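Local coordinates for protein putative citrate lyase, alfa subunit (Streptococcus mutans, PDB 2HJ0) that probably serves as a citrate lyase alpha subunit, a CitF-family alpha/beta protein with two mostly parallel beta sheets, found as a two-chain assembly, at residues G64-F69 and S96-S101; I160-A165 and K198-V203; L375-N380 and I421-D426; S414-G419 and Y478-N483. All blocks are in the same frame, centred on the assembly; numbering follows the deposited sequence.

Contact 1: residues G64-F69 and S96-S101; sequences GMTISF and SIAPSS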
loop_
_atom_site.group_PDB
_atom_site.type_symbol
_atom_site.label_atom_id
_atom_site.label_comp_id
_atom_site.label_asym_id
_atom_site.label_seq_id
_atom_site.Cartn_x
_atom_site.Cartn_y
_atom_site.Cartn_z
ATOM N N GLY A 64 3.384 0.705 29.759
ATOM C CA GLY A 64 3.885 1.906 29.122
ATOM C C GLY A 64 3.853 1.924 27.607
ATOM O O GLY A 64 4.097 2.963 26.995
HETATM N N MSE A 65 3.550 0.790 26.990
HETATM C CA MSE A 65 3.508 0.731 25.537
HETATM C C MSE A 65 2.263 1.391 24.968
HETATM O O MSE A 65 1.316 1.705 25.698
HETATM C CB MSE A 65 3.582 -0.715 25.063
HETATM C CG MSE A 65 4.825 -1.420 25.530
HETATM SE SE MSE A 65 5.211 -3.006 24.516
HETATM C CE MSE A 65 6.876 -2.423 23.728
ATOM N N THR A 66 2.273 1.620 23.658
ATOM C CA THR A 66 1.129 2.232 23.011
ATOM C C THR A 66 0.453 1.262 22.054
ATOM O O THR A 66 1.112 0.584 21.278
ATOM C CB THR A 66 1.514 3.496 22.234
ATOM O OG1 THR A 66 1.949 4.503 23.156
ATOM C CG2 THR A 66 0.310 4.018 21.455
ATOM N N ILE A 67 -0.868 1.195 22.124
ATOM C CA ILE A 67 -1.627 0.318 21.263
ATOM C C ILE A 67 -2.688 1.141 20.541
ATOM O O ILE A 67 -3.069 2.219 21.001
ATOM C CB ILE A 67 -2.298 -0.808 22.086
ATOM C CG1 ILE A 67 -3.325 -0.221 23.056
ATOM C CG2 ILE A 67 -1.245 -1.578 22.863
ATOM C CD1 ILE A 67 -4.038 -1.282 23.879
ATOM N N SER A 68 -3.168 0.633 19.407
ATOM C CA SER A 68 -4.190 1.337 18.627
ATOM C C SER A 68 -5.348 0.439 18.199
ATOM O O SER A 68 -5.263 -0.794 18.265
ATOM C CB SER A 68 -3.557 1.963 17.383
ATOM O OG SER A 68 -2.837 1.000 16.631
ATOM N N PHE A 69 -6.423 1.088 17.749
ATOM C CA PHE A 69 -7.646 0.426 17.284
ATOM C C PHE A 69 -8.323 1.366 16.299
ATOM O O PHE A 69 -8.003 2.548 16.272
ATOM C CB PHE A 69 -8.639 0.184 18.430
ATOM C CG PHE A 69 -8.041 -0.461 19.643
ATOM C CD1 PHE A 69 -7.416 0.304 20.621
ATOM C CD2 PHE A 69 -8.111 -1.835 19.814
ATOM C CE1 PHE A 69 -6.866 -0.294 21.751
ATOM C CE2 PHE A 69 -7.569 -2.443 20.936
ATOM C CZ PHE A 69 -6.946 -1.670 21.906
ATOM N N SER A 96 -0.873 3.159 26.773
ATOM C CA SER A 96 -1.223 4.359 26.025
ATOM C C SER A 96 -2.153 3.957 24.880
ATOM O O SER A 96 -1.781 3.180 24.007
ATOM C CB SER A 96 0.049 5.009 25.492
ATOM O OG SER A 96 -0.205 6.353 25.181
ATOM N N ILE A 97 -3.358 4.497 24.888
ATOM C CA ILE A 97 -4.353 4.156 23.887
ATOM C C ILE A 97 -4.367 5.147 22.697
ATOM O O ILE A 97 -4.331 6.372 22.877
ATOM C CB ILE A 97 -5.744 4.082 24.602
ATOM C CG1 ILE A 97 -6.689 3.116 23.914
ATOM C CG2 ILE A 97 -6.419 5.455 24.603
ATOM C CD1 ILE A 97 -8.059 3.137 24.561
ATOM N N ALA A 98 -4.387 4.615 21.479
ATOM C CA ALA A 98 -4.403 5.467 20.296
ATOM C C ALA A 98 -5.452 5.032 19.265
ATOM O O ALA A 98 -5.125 4.715 18.119
ATOM C CB ALA A 98 -3.015 5.509 19.658
ATOM N N PRO A 99 -6.734 4.998 19.669
ATOM C CA PRO A 99 -7.815 4.603 18.754
ATOM C C PRO A 99 -8.121 5.722 17.754
ATOM O O PRO A 99 -8.021 6.901 18.092
ATOM C CB PRO A 99 -8.988 4.355 19.700
ATOM C CG PRO A 99 -8.755 5.380 20.774
ATOM C CD PRO A 99 -7.265 5.278 21.019
ATOM N N SER A 100 -8.475 5.361 16.523
ATOM C CA SER A 100 -8.819 6.366 15.523
ATOM C C SER A 100 -9.974 7.230 16.048
ATOM O O SER A 100 -10.072 8.402 15.696
ATOM C CB SER A 100 -9.185 5.706 14.199
ATOM O OG SER A 100 -10.225 4.767 14.352
ATOM N N SER A 101 -10.846 6.656 16.880
ATOM C CA SER A 101 -11.932 7.417 17.500
ATOM C C SER A 101 -12.636 6.558 18.535
ATOM O O SER A 101 -12.523 5.342 18.500
ATOM C CB SER A 101 -12.925 7.943 16.463
ATOM O OG SER A 101 -13.689 9.029 16.990
#
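With chi1 at -49°, Phe69 holds its CG opposite its own carbonyl carbon, while Ile97 turns its CG1 branch away from its backbone N (chi1 -151°); these two rotations set the side chains roughly perpendicular to one another. Ile97 CG1 arrives at the edge of the ring, near its plane, 4.0 Å from Phe69 CE1, and Pro99 CB meets the edge as well. On the other face of the sheet, Thr66 OG1 packs on Ser96 CB, while Thr66 CG2 reaches past Ser96 O toward Ala98 CB, 4.1 Å away. The backbones run parallel. Ser96 N donates to Met65 O (2.8 Å), Ile67 N to Ser96 O (2.9 Å), and Ala98 N to Ile67 O (2.8 Å), the last more bent than the others at 136°. Beyond them Ser100 N reaches Phe69 O at 2.9 Å. These are the two strands of a beta-alpha-beta crossover whose helix, 79-89, packs on Ile67 and Phe69, so branched and aromatic residues suit that face. Ser68 OG bonds to Asp196, and Ser100 OG to His71. The larger apolar side chains thus lie under the helix, while the other face mixes small apolar groups with hydroxyls; those of Ser68, on its strand, and Ser100, just past the partner strand, are each given a hydrogen-bond partner.

Contact 2: residues I160-A165 and K198-V203; sequences IHIDVA and KYADQV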
loop_
_atom_site.group_PDB
_atom_site.type_symbol
_atom_site.label_atom_id
_atom_site.label_comp_id
_atom_site.label_asym_id
_atom_site.label_seq_id
_atom_site.Cartn_x
_atom_site.Cartn_y
_atom_site.Cartn_z
ATOM N N ILE A 160 4.797 9.949 17.438
ATOM C CA ILE A 160 3.920 9.012 18.131
ATOM C C ILE A 160 4.253 7.667 17.474
ATOM O O ILE A 160 4.488 7.617 16.269
ATOM C CB ILE A 160 2.450 9.357 17.898
ATOM C CG1 ILE A 160 1.545 8.288 18.504
ATOM C CG2 ILE A 160 2.190 9.457 16.425
ATOM C CD1 ILE A 160 0.099 8.437 18.115
ATOM N N HIS A 161 4.281 6.580 18.244
ATOM C CA HIS A 161 4.634 5.281 17.668
ATOM C C HIS A 161 3.832 4.130 18.265
ATOM O O HIS A 161 3.861 3.895 19.477
ATOM C CB HIS A 161 6.131 5.049 17.865
ATOM C CG HIS A 161 6.743 4.128 16.863
ATOM N ND1 HIS A 161 6.759 2.760 17.017
ATOM C CD2 HIS A 161 7.360 4.381 15.682
ATOM C CE1 HIS A 161 7.357 2.209 15.975
ATOM N NE2 HIS A 161 7.732 3.171 15.151
ATOM N N ILE A 162 3.137 3.394 17.408
ATOM C CA ILE A 162 2.311 2.295 17.871
ATOM C C ILE A 162 3.080 1.007 18.086
ATOM O O ILE A 162 3.732 0.504 17.177
ATOM C CB ILE A 162 1.163 2.030 16.887
ATOM C CG1 ILE A 162 0.408 3.331 16.616
ATOM C CG2 ILE A 162 0.202 0.997 17.464
ATOM C CD1 ILE A 162 -0.634 3.213 15.508
ATOM N N ASP A 163 3.004 0.472 19.298
ATOM C CA ASP A 163 3.697 -0.774 19.603
ATOM C C ASP A 163 2.914 -1.945 19.042
ATOM O O ASP A 163 3.455 -2.802 18.346
ATOM C CB ASP A 163 3.859 -0.953 21.109
ATOM C CG ASP A 163 4.907 -0.040 21.686
ATOM O OD1 ASP A 163 6.094 -0.187 21.302
ATOM O OD2 ASP A 163 4.546 0.828 22.519
ATOM N N VAL A 164 1.628 -1.985 19.354
ATOM C CA VAL A 164 0.792 -3.062 18.872
ATOM C C VAL A 164 -0.539 -2.507 18.427
ATOM O O VAL A 164 -1.196 -1.764 19.159
ATOM C CB VAL A 164 0.522 -4.108 19.964
ATOM C CG1 VAL A 164 -0.322 -5.242 19.400
ATOM C CG2 VAL A 164 1.820 -4.635 20.505
ATOM N N ALA A 165 -0.941 -2.872 17.219
ATOM C CA ALA A 165 -2.220 -2.421 16.703
ATOM C C ALA A 165 -3.171 -3.600 16.646
ATOM O O ALA A 165 -2.898 -4.598 15.977
ATOM C CB ALA A 165 -2.053 -1.820 15.332
ATOM N N LYS A 198 0.265 -0.077 8.709
ATOM C CA LYS A 198 1.399 0.331 7.900
ATOM C C LYS A 198 2.557 0.892 8.731
ATOM O O LYS A 198 3.717 0.721 8.377
ATOM C CB LYS A 198 0.904 1.353 6.882
ATOM C CG LYS A 198 1.934 1.905 5.934
ATOM C CD LYS A 198 1.235 2.745 4.849
ATOM C CE LYS A 198 0.165 1.909 4.096
ATOM N NZ LYS A 198 -0.609 2.649 3.041
ATOM N N TYR A 199 2.246 1.534 9.850
ATOM C CA TYR A 199 3.289 2.110 10.678
ATOM C C TYR A 199 3.530 1.453 12.035
ATOM O O TYR A 199 4.551 1.697 12.668
ATOM C CB TYR A 199 2.995 3.586 10.882
ATOM C CG TYR A 199 3.129 4.376 9.623
ATOM C CD1 TYR A 199 4.390 4.727 9.124
ATOM C CD2 TYR A 199 2.001 4.765 8.910
ATOM C CE1 TYR A 199 4.515 5.454 7.931
ATOM C CE2 TYR A 199 2.105 5.484 7.725
ATOM C CZ TYR A 199 3.361 5.828 7.237
ATOM O OH TYR A 199 3.464 6.540 6.064
ATOM N N ALA A 200 2.592 0.634 12.486
ATOM C CA ALA A 200 2.721 -0.030 13.775
ATOM C C ALA A 200 3.823 -1.086 13.738
ATOM O O ALA A 200 4.110 -1.666 12.683
ATOM C CB ALA A 200 1.385 -0.679 14.168
ATOM N N ASP A 201 4.448 -1.327 14.888
ATOM C CA ASP A 201 5.502 -2.331 14.956
ATOM C C ASP A 201 4.918 -3.729 14.807
ATOM O O ASP A 201 5.364 -4.518 13.977
ATOM C CB ASP A 201 6.269 -2.219 16.270
ATOM C CG ASP A 201 7.310 -1.128 16.229
ATOM O OD1 ASP A 201 7.648 -0.664 15.115
ATOM O OD2 ASP A 201 7.806 -0.737 17.309
ATOM N N GLN A 202 3.923 -4.025 15.629
ATOM C CA GLN A 202 3.256 -5.299 15.568
ATOM C C GLN A 202 1.765 -5.077 15.327
ATOM O O GLN A 202 1.135 -4.206 15.948
ATOM C CB GLN A 202 3.492 -6.082 16.854
ATOM C CG GLN A 202 4.728 -6.922 16.784
ATOM C CD GLN A 202 4.794 -7.909 17.890
ATOM O OE1 GLN A 202 4.898 -7.542 19.053
ATOM N NE2 GLN A 202 4.732 -9.185 17.545
ATOM N N VAL A 203 1.217 -5.864 14.404
ATOM C CA VAL A 203 -0.190 -5.782 14.041
ATOM C C VAL A 203 -0.904 -7.100 14.305
ATOM O O VAL A 203 -0.461 -8.161 13.864
ATOM C CB VAL A 203 -0.348 -5.402 12.531
ATOM C CG1 VAL A 203 -1.790 -5.589 12.069
ATOM C CG2 VAL A 203 0.093 -3.952 12.312
HETATM O O HOH W 1 3.494 3.214 14.718
#
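Ala200 CB touches two apolar groups of the facing segment, 3.8 Å from Ile162 CB and equally 3.8 Å from Ala165 CB; a small side chain lets the chain leaving the helix lie close to the strand. Alongside, His161 carries its CG anti to the backbone N (chi1 -154°), which swings the ring toward Asp201, the two flat groups being turned 56° apart. The ring presents carbon CE1, not a nitrogen, to the carboxylate, which lies at the ring edge. Backbone bonds set this pairing: Asp201 N to Ile162 O (3.0 Å), Gln202 N to Asp163 O (3.0 Å), and Ala165 N to Gln202 O (2.8 Å), the last two leading into a parallel ladder. One step earlier a water bridges the gap, accepting from Ile162 N at 2.7 Å and donating weakly to Tyr199 O, and it rides over one face of the His161 ring. The polar ends are positioned from farther out. His161 NE2 is hydrogen-bonded to Ser35 O. Asp163 OD1 and Asp201 OD2 lie 4.4 Å apart, a proximity probably eased by Thr66 N, which donates to Asp163 OD2, and Gln37 N, which donates to Asp201 OD1. A weak hydrogen bond joins Asp201 O to Lys360 NZ of the second subunit. Strand 164-169 lies between 66-69 and 202-207 in the parallel sheet, Ile162 rests on Ile155 of helix 148-157, and Val203 touches Ala197 of helix 191-199.

Contact 3: residues L375-N380 and I421-D426; sequences LEVDTN and IPTFVD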
loop_
_atom_site.group_PDB
_atom_site.type_symbol
_atom_site.label_atom_id
_atom_site.label_comp_id
_atom_site.label_asym_id
_atom_site.label_seq_id
_atom_site.Cartn_x
_atom_site.Cartn_y
_atom_site.Cartn_z
ATOM N N LEU A 375 -21.389 22.765 16.230
ATOM C CA LEU A 375 -22.093 22.891 17.503
ATOM C C LEU A 375 -22.147 24.391 17.795
ATOM O O LEU A 375 -23.188 24.926 18.175
ATOM C CB LEU A 375 -21.346 22.181 18.624
ATOM C CG LEU A 375 -21.313 20.669 18.570
ATOM C CD1 LEU A 375 -20.423 20.179 19.690
ATOM C CD2 LEU A 375 -22.705 20.095 18.713
ATOM N N GLU A 376 -21.018 25.065 17.611
ATOM C CA GLU A 376 -20.946 26.502 17.817
ATOM C C GLU A 376 -20.107 27.121 16.709
ATOM O O GLU A 376 -19.413 26.427 15.961
ATOM C CB GLU A 376 -20.264 26.862 19.132
ATOM C CG GLU A 376 -20.903 26.394 20.397
ATOM C CD GLU A 376 -20.174 26.971 21.601
ATOM O OE1 GLU A 376 -18.940 26.795 21.682
ATOM O OE2 GLU A 376 -20.826 27.602 22.458
ATOM N N VAL A 377 -20.161 28.443 16.635
ATOM C CA VAL A 377 -19.399 29.206 15.662
ATOM C C VAL A 377 -19.502 30.656 16.109
ATOM O O VAL A 377 -20.593 31.211 16.151
ATOM C CB VAL A 377 -19.955 28.984 14.222
ATOM C CG1 VAL A 377 -21.462 29.000 14.243
ATOM C CG2 VAL A 377 -19.409 30.035 13.278
ATOM N N ASP A 378 -18.365 31.248 16.481
ATOM C CA ASP A 378 -18.353 32.626 16.959
ATOM C C ASP A 378 -18.265 33.667 15.848
ATOM O O ASP A 378 -18.307 33.325 14.666
ATOM C CB ASP A 378 -17.226 32.841 17.979
ATOM C CG ASP A 378 -15.853 32.522 17.424
ATOM O OD1 ASP A 378 -15.566 32.937 16.277
ATOM O OD2 ASP A 378 -15.052 31.870 18.146
ATOM N N THR A 379 -18.160 34.934 16.235
ATOM C CA THR A 379 -18.090 36.027 15.275
ATOM C C THR A 379 -16.738 36.108 14.566
ATOM O O THR A 379 -16.464 37.046 13.813
ATOM C CB THR A 379 -18.359 37.384 15.952
ATOM O OG1 THR A 379 -17.302 37.671 16.873
ATOM C CG2 THR A 379 -19.686 37.359 16.691
ATOM N N ASN A 380 -15.882 35.135 14.820
ATOM C CA ASN A 380 -14.581 35.110 14.171
ATOM C C ASN A 380 -14.532 33.943 13.201
ATOM O O ASN A 380 -13.485 33.625 12.632
ATOM C CB ASN A 380 -13.472 34.979 15.210
ATOM C CG ASN A 380 -12.995 36.332 15.713
ATOM O OD1 ASN A 380 -13.800 37.250 15.922
ATOM N ND2 ASN A 380 -11.684 36.461 15.916
ATOM N N ILE A 421 -30.282 26.432 23.102
ATOM C CA ILE A 421 -28.865 26.662 22.879
ATOM C C ILE A 421 -28.607 27.378 21.547
ATOM O O ILE A 421 -29.064 26.936 20.491
ATOM C CB ILE A 421 -28.104 25.319 22.906
ATOM C CG1 ILE A 421 -28.388 24.601 24.228
ATOM C CG2 ILE A 421 -26.611 25.558 22.743
ATOM C CD1 ILE A 421 -28.124 23.109 24.190
ATOM N N PRO A 422 -27.884 28.509 21.586
ATOM C CA PRO A 422 -27.580 29.264 20.369
ATOM C C PRO A 422 -26.412 28.635 19.621
ATOM O O PRO A 422 -25.408 28.248 20.224
ATOM C CB PRO A 422 -27.224 30.640 20.905
ATOM C CG PRO A 422 -26.498 30.296 22.164
ATOM C CD PRO A 422 -27.377 29.216 22.776
ATOM N N THR A 423 -26.535 28.532 18.305
ATOM C CA THR A 423 -25.450 27.956 17.536
ATOM C C THR A 423 -24.400 29.021 17.234
ATOM O O THR A 423 -23.242 28.702 16.990
ATOM C CB THR A 423 -25.953 27.348 16.238
ATOM O OG1 THR A 423 -26.885 26.304 16.539
ATOM C CG2 THR A 423 -24.788 26.776 15.446
ATOM N N PHE A 424 -24.800 30.287 17.267
ATOM C CA PHE A 424 -23.871 31.377 17.002
ATOM C C PHE A 424 -23.632 32.235 18.238
ATOM O O PHE A 424 -24.566 32.759 18.844
ATOM C CB PHE A 424 -24.387 32.232 15.847
ATOM C CG PHE A 424 -24.541 31.470 14.572
ATOM C CD1 PHE A 424 -25.647 30.659 14.362
ATOM C CD2 PHE A 424 -23.539 31.498 13.612
ATOM C CE1 PHE A 424 -25.748 29.875 13.219
ATOM C CE2 PHE A 424 -23.629 30.718 12.466
ATOM C CZ PHE A 424 -24.734 29.907 12.273
ATOM N N VAL A 425 -22.370 32.382 18.607
ATOM C CA VAL A 425 -22.040 33.153 19.792
ATOM C C VAL A 425 -20.827 34.044 19.555
ATOM O O VAL A 425 -20.254 34.044 18.470
ATOM C CB VAL A 425 -21.742 32.219 20.965
ATOM C CG1 VAL A 425 -22.914 31.269 21.188
ATOM C CG2 VAL A 425 -20.483 31.452 20.684
ATOM N N ASP A 426 -20.435 34.805 20.571
ATOM C CA ASP A 426 -19.290 35.684 20.427
ATOM C C ASP A 426 -17.965 34.959 20.586
ATOM O O ASP A 426 -16.941 35.433 20.115
ATOM C CB ASP A 426 -19.352 36.823 21.439
ATOM C CG ASP A 426 -20.436 37.810 21.127
ATOM O OD1 ASP A 426 -20.436 38.358 19.994
ATOM O OD2 ASP A 426 -21.288 38.041 22.014
HETATM O O HOH W 2 -23.327 27.773 22.041
#
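A classic beta bulge, in which Leu375 and Glu376 both face Asn384, runs into an Asx turn at Asp378, and between these two motifs Val377 packs on Phe424. Both side chains leave their backbones in much the same direction. Val377 CG1 occupies the place between its backbone N and carbonyl carbon (chi1 42°), which lays this methyl over one face of the Phe424 ring; the ring also touches Ile470 and Leu473 of helix 470-481, an apolar setting suited to a phenyl group. Val425 N donates to Val377 O at 3.2 Å, approaching from above the carbonyl plane, 42° out of it. Nearer the start of the contact, Thr423 uses its methyl across the gap, with Thr423 CG2 3.7 Å from Leu375 O, while its hydroxyl is turned to Pro415 O. Water supplies a second link, donating to Glu376 OE2 and to Pro422 O. The other carboxylate oxygen, Glu376 OE1, takes the N-H of Asn429. In the Asx turn Asp378 OD1 accepts from Asn380 N at 2.7 Å on its anti side, and from Asn382 N as well. The chemistry is that of irregular loops: acidic side chains accept backbone N-H groups of the loops, and two oxygens that could not bond to each other are joined through a water that donates to both.

Contact 4: residues S414-G419 and Y478-N483; sequences SPLVRG and YAIVGN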
loop_
_atom_site.group_PDB
_atom_site.type_symbol
_atom_site.label_atom_id
_atom_site.label_comp_id
_atom_site.label_asym_id
_atom_site.label_seq_id
_atom_site.Cartn_x
_atom_site.Cartn_y
_atom_site.Cartn_z
ATOM N N SER A 414 -25.732 25.192 9.642
ATOM C CA SER A 414 -26.316 24.804 10.925
ATOM C C SER A 414 -27.438 25.738 11.390
ATOM O O SER A 414 -27.334 26.965 11.272
ATOM C CB SER A 414 -25.254 24.756 12.015
ATOM O OG SER A 414 -25.899 24.614 13.266
ATOM N N PRO A 415 -28.516 25.165 11.955
ATOM C CA PRO A 415 -29.629 25.997 12.418
ATOM C C PRO A 415 -29.140 27.124 13.306
ATOM O O PRO A 415 -28.107 27.018 13.963
ATOM C CB PRO A 415 -30.526 25.008 13.150
ATOM C CG PRO A 415 -29.568 23.977 13.622
ATOM C CD PRO A 415 -28.666 23.786 12.440
ATOM N N LEU A 416 -29.885 28.219 13.293
ATOM C CA LEU A 416 -29.557 29.389 14.073
ATOM C C LEU A 416 -29.515 29.042 15.554
ATOM O O LEU A 416 -28.655 29.517 16.291
ATOM C CB LEU A 416 -30.602 30.464 13.809
ATOM C CG LEU A 416 -30.188 31.905 14.076
ATOM C CD1 LEU A 416 -28.966 32.255 13.235
ATOM C CD2 LEU A 416 -31.353 32.830 13.737
ATOM N N VAL A 417 -30.444 28.197 15.986
ATOM C CA VAL A 417 -30.519 27.785 17.383
ATOM C C VAL A 417 -31.018 26.347 17.509
ATOM O O VAL A 417 -31.745 25.858 16.646
ATOM C CB VAL A 417 -31.466 28.729 18.166
ATOM C CG1 VAL A 417 -31.714 28.194 19.549
ATOM C CG2 VAL A 417 -30.860 30.117 18.256
ATOM N N ARG A 418 -30.590 25.667 18.568
ATOM C CA ARG A 418 -31.021 24.298 18.844
ATOM C C ARG A 418 -31.650 24.325 20.231
ATOM O O ARG A 418 -30.954 24.443 21.242
ATOM C CB ARG A 418 -29.840 23.323 18.831
ATOM C CG ARG A 418 -29.306 22.982 17.454
ATOM C CD ARG A 418 -28.397 21.766 17.518
ATOM N NE ARG A 418 -27.934 21.376 16.194
ATOM C CZ ARG A 418 -26.995 22.018 15.505
ATOM N NH1 ARG A 418 -26.402 23.094 16.018
ATOM N NH2 ARG A 418 -26.650 21.584 14.294
ATOM N N GLY A 419 -32.976 24.239 20.278
ATOM C CA GLY A 419 -33.656 24.273 21.556
ATOM C C GLY A 419 -33.403 25.605 22.232
ATOM O O GLY A 419 -33.793 26.650 21.719
ATOM N N TYR A 478 -29.135 35.444 19.750
ATOM C CA TYR A 478 -29.329 35.928 21.108
ATOM C C TYR A 478 -30.765 36.412 21.288
ATOM O O TYR A 478 -31.328 36.334 22.379
ATOM C CB TYR A 478 -28.335 37.060 21.414
ATOM C CG TYR A 478 -28.718 37.949 22.586
ATOM C CD1 TYR A 478 -29.548 39.058 22.404
ATOM C CD2 TYR A 478 -28.275 37.663 23.885
ATOM C CE1 TYR A 478 -29.932 39.859 23.484
ATOM C CE2 TYR A 478 -28.654 38.458 24.973
ATOM C CZ TYR A 478 -29.481 39.552 24.765
ATOM O OH TYR A 478 -29.867 40.325 25.838
ATOM N N ALA A 479 -31.365 36.906 20.213
ATOM C CA ALA A 479 -32.734 37.394 20.289
ATOM C C ALA A 479 -33.751 36.262 20.312
ATOM O O ALA A 479 -34.950 36.507 20.256
ATOM C CB ALA A 479 -33.023 38.323 19.123
ATOM N N ILE A 480 -33.279 35.025 20.402
ATOM C CA ILE A 480 -34.190 33.894 20.421
ATOM C C ILE A 480 -34.128 33.124 21.730
ATOM O O ILE A 480 -35.163 32.811 22.312
ATOM C CB ILE A 480 -33.888 32.932 19.269
ATOM C CG1 ILE A 480 -33.944 33.690 17.946
ATOM C CG2 ILE A 480 -34.889 31.794 19.264
ATOM C CD1 ILE A 480 -33.571 32.846 16.755
ATOM N N VAL A 481 -32.916 32.822 22.185
ATOM C CA VAL A 481 -32.723 32.071 23.420
ATOM C C VAL A 481 -31.969 32.875 24.467
ATOM O O VAL A 481 -31.549 32.338 25.488
ATOM C CB VAL A 481 -31.947 30.765 23.165
ATOM C CG1 VAL A 481 -32.765 29.843 22.296
ATOM C CG2 VAL A 481 -30.607 31.078 22.516
ATOM N N GLY A 482 -31.793 34.164 24.206
ATOM C CA GLY A 482 -31.097 35.021 25.149
ATOM C C GLY A 482 -29.651 34.629 25.354
ATOM O O GLY A 482 -29.202 33.592 24.868
ATOM N N ASN A 483 -28.918 35.461 26.080
ATOM C CA ASN A 483 -27.520 35.173 26.329
ATOM C C ASN A 483 -27.420 33.885 27.141
ATOM O O ASN A 483 -28.070 33.735 28.174
ATOM C CB ASN A 483 -26.869 36.328 27.081
ATOM C CG ASN A 483 -25.363 36.303 26.978
ATOM O OD1 ASN A 483 -24.723 35.305 27.319
ATOM N ND2 ASN A 483 -24.783 37.403 26.497
#
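The end of helix 470-481 packs here on a beta hairpin, the short antiparallel pair 417-418 and 421-422, and no hydrogen bond crosses between segments 414-419 and 478-483. Hydrocarbon does the joining. Leu416 runs nearly perpendicular to Ile480, with Leu416 CD2 lying 3.7 Å from Ile480 CD1. That same methyl, Ile480 CD1, is 4.1 Å from Val417 CG2, where the two side chains pass in antiparallel fashion. Val417 and Val481 instead meet tip to tip through their CG1 methyls; a chi1 of 171° sets Val417 CG1 opposite its backbone N, facing the helix. Leu416 is buried further by Leu473, so branched aliphatic residues suit both sides. Polar interactions stay within each segment or lead outside the pair. Arg418 turns away from the helix, its guanidinium giving weak bonds to Ser414 OG and lying flat over Pro415, whose CG sits 3.7 Å above its plane. Leu416 N is hydrogen-bonded to Glu444 OE2. On the other side, the helix closes with a weak bond from Gly482 N to Tyr478 O. At the hairpin turn, the carbonyl Gly419 O lies 3.4 Å from Val481 CG1.

In the fold
The contacts fall into two pairs. Contacts 1 and 2, with centres about 9 Å apart, are neighbours in the ten-stranded sheet: strand 66-69 lies beside 164-169, and Ser68 N approaches Val164 O at 3.1 Å. Contacts 3 and 4, also about 9 Å between centres, share the hairpin of strands 417-418 and 421-422, where Thr423 N lies 3.1 Å from Leu416 O; helix 470-481 touches both. The pairs are well separated, contacts 2 and 4 having centres about 45 Å apart on opposite sides of the chain's centre. Contact 2 alone among the four reaches the second subunit.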